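Putative isochorismatase (Burkholderia xenovorans, PDB 3OQP) probably acts as a hydrolase of the isochorismatase family. Local coordinates at residues A8-D13 with D110-T115. Residues are numbered along the deposited sequence; the frame is centred on the assembly and turned at random.
Sequences ALIVID and DTLTVT
Thr115 meets Ile10 with backbone and side chain at once. Its CB lies beside the Ile10 carbonyl, 3.9 Å from Ile10 O. From there OG1 is held between the backbone N and carbonyl carbon (chi1 65°). That turns it back to donate to Ile10 O at 3.0 Å, tilted from the carbonyl plane, while Thr115 N comes to the same oxygen nearly head-on. Two donors therefore grip one buried acceptor. OG1 also rests against Val11, 3.4 Å from its CA and 3.6 Å from its CG2. The other branch, CG2, touches Leu9 CD1 at 3.8 Å, the two side chains crossing at about a right angle.

Parallel strand pairing carries the rest: Ala8 N donates to Thr111 O, Thr113 N to Ala8 O, Ile10 N to Thr113 O and Ile12 N to Thr115 O. On the face shared by Ala8, Ile10, Leu112 and Val114, Ile10 CG2 sits 3.8 Å from both Leu112 CD1 and Val114 CG2. On the opposite face, with Leu9, Val11 and Thr115, Thr113 OG1 is hydrogen-bonded to Glu138 OE1.

These are the two central strands of the six-stranded parallel sheet in the Rossmann-like α/β core of the isochorismatase family, ordered 85-89, 51-56, 7-12, 111-115, 136-140, 175-177. Helix 30-47 covers Leu9 and Val11.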
loop_
_atom_site.group_PDB
_atom_site.type_symbol
_atom_site.label_atom_id
_atom_site.label_comp_id
_atom_site.label_asym_id
_atom_site.label_seq_id
_atom_site.Cartn_x
_atom_site.Cartn_y
_atom_site.Cartn_z
ATOM N N ALA A 8 8.926 6.533 17.526
ATOM C CA ALA A 8 9.458 7.685 16.805
ATOM C C ALA A 8 8.242 8.241 16.029
ATOM O O ALA A 8 7.536 7.492 15.391
ATOM C CB ALA A 8 10.656 7.354 15.846
ATOM N N LEU A 9 8.104 9.549 16.015
ATOM C CA LEU A 9 7.115 10.202 15.178
ATOM C C LEU A 9 7.787 10.629 13.854
ATOM O O LEU A 9 8.742 11.408 13.861
ATOM C CB LEU A 9 6.590 11.453 15.900
ATOM C CG LEU A 9 5.552 12.249 15.127
ATOM C CD1 LEU A 9 4.252 11.458 15.027
ATOM C CD2 LEU A 9 5.353 13.649 15.786
ATOM N N ILE A 10 7.264 10.129 12.729
ATOM C CA ILE A 10 7.799 10.561 11.415
ATOM C C ILE A 10 6.753 11.436 10.742
ATOM O O ILE A 10 5.541 11.110 10.798
ATOM C CB ILE A 10 8.161 9.327 10.579
ATOM C CG1 ILE A 10 8.974 9.743 9.349
ATOM C CG2 ILE A 10 6.963 8.468 10.199
ATOM C CD1 ILE A 10 9.680 8.575 8.664
ATOM N N VAL A 11 7.177 12.587 10.282
ATOM C CA VAL A 11 6.344 13.618 9.716
ATOM C C VAL A 11 6.657 13.676 8.253
ATOM O O VAL A 11 7.729 14.212 7.852
ATOM C CB VAL A 11 6.652 14.969 10.411
ATOM C CG1 VAL A 11 5.730 16.033 9.896
ATOM C CG2 VAL A 11 6.432 14.793 11.940
ATOM N N ILE A 12 5.858 13.066 7.384
ATOM C CA ILE A 12 6.204 12.783 5.996
ATOM C C ILE A 12 5.699 13.870 5.076
ATOM O O ILE A 12 4.483 14.128 4.948
ATOM C CB ILE A 12 5.633 11.412 5.547
ATOM C CG1 ILE A 12 6.228 10.297 6.431
ATOM C CG2 ILE A 12 5.994 11.176 4.094
ATOM C CD1 ILE A 12 5.752 8.894 6.108
ATOM N N ASP A 13 6.644 14.524 4.415
ATOM C CA ASP A 13 6.378 15.417 3.280
ATOM C C ASP A 13 5.331 16.487 3.569
ATOM O O ASP A 13 4.467 16.775 2.723
ATOM C CB ASP A 13 6.016 14.642 2.028
ATOM C CG ASP A 13 7.099 13.659 1.585
ATOM O OD1 ASP A 13 8.195 13.602 2.179
ATOM O OD2 ASP A 13 6.833 12.900 0.595
ATOM N N ASP A 110 10.769 0.636 18.363
ATOM C CA ASP A 110 10.013 -0.548 18.043
ATOM C C ASP A 110 8.687 -0.193 17.377
ATOM O O ASP A 110 7.998 -1.104 16.861
ATOM C CB ASP A 110 9.817 -1.517 19.236
ATOM C CG ASP A 110 9.000 -0.978 20.374
ATOM O OD1 ASP A 110 8.337 0.078 20.257
ATOM O OD2 ASP A 110 9.027 -1.664 21.437
ATOM N N THR A 111 8.339 1.095 17.345
ATOM C CA THR A 111 7.025 1.577 16.907
ATOM C C THR A 111 7.198 2.872 16.137
ATOM O O THR A 111 7.753 3.822 16.681
ATOM C CB THR A 111 6.077 1.809 18.105
ATOM O OG1 THR A 111 6.019 0.626 18.885
ATOM C CG2 THR A 111 4.662 2.162 17.687
ATOM N N LEU A 112 6.748 2.894 14.864
ATOM C CA LEU A 112 6.891 4.083 14.041
ATOM C C LEU A 112 5.522 4.706 13.909
ATOM O O LEU A 112 4.595 4.036 13.429
ATOM C CB LEU A 112 7.422 3.714 12.661
ATOM C CG LEU A 112 7.673 4.854 11.698
ATOM C CD1 LEU A 112 8.842 5.789 12.160
ATOM C CD2 LEU A 112 7.928 4.298 10.283
ATOM N N THR A 113 5.369 5.940 14.387
ATOM C CA THR A 113 4.077 6.643 14.339
ATOM C C THR A 113 4.112 7.595 13.121
ATOM O O THR A 113 4.941 8.514 13.016
ATOM C CB THR A 113 3.854 7.475 15.591
ATOM O OG1 THR A 113 4.006 6.635 16.754
ATOM C CG2 THR A 113 2.415 8.087 15.629
ATOM N N VAL A 114 3.197 7.373 12.169
ATOM C CA VAL A 114 3.203 8.044 10.873
ATOM C C VAL A 114 2.165 9.166 10.840
ATOM O O VAL A 114 0.965 8.990 11.159
ATOM C CB VAL A 114 2.906 7.038 9.768
ATOM C CG1 VAL A 114 2.743 7.714 8.393
ATOM C CG2 VAL A 114 4.035 6.014 9.727
ATOM N N THR A 115 2.640 10.332 10.406
ATOM C CA THR A 115 1.846 11.498 10.087
ATOM C C THR A 115 2.385 12.071 8.748
ATOM O O THR A 115 3.501 11.728 8.287
ATOM C CB THR A 115 1.948 12.587 11.191
ATOM O OG1 THR A 115 3.304 13.078 11.254
ATOM C CG2 THR A 115 1.441 12.052 12.524
#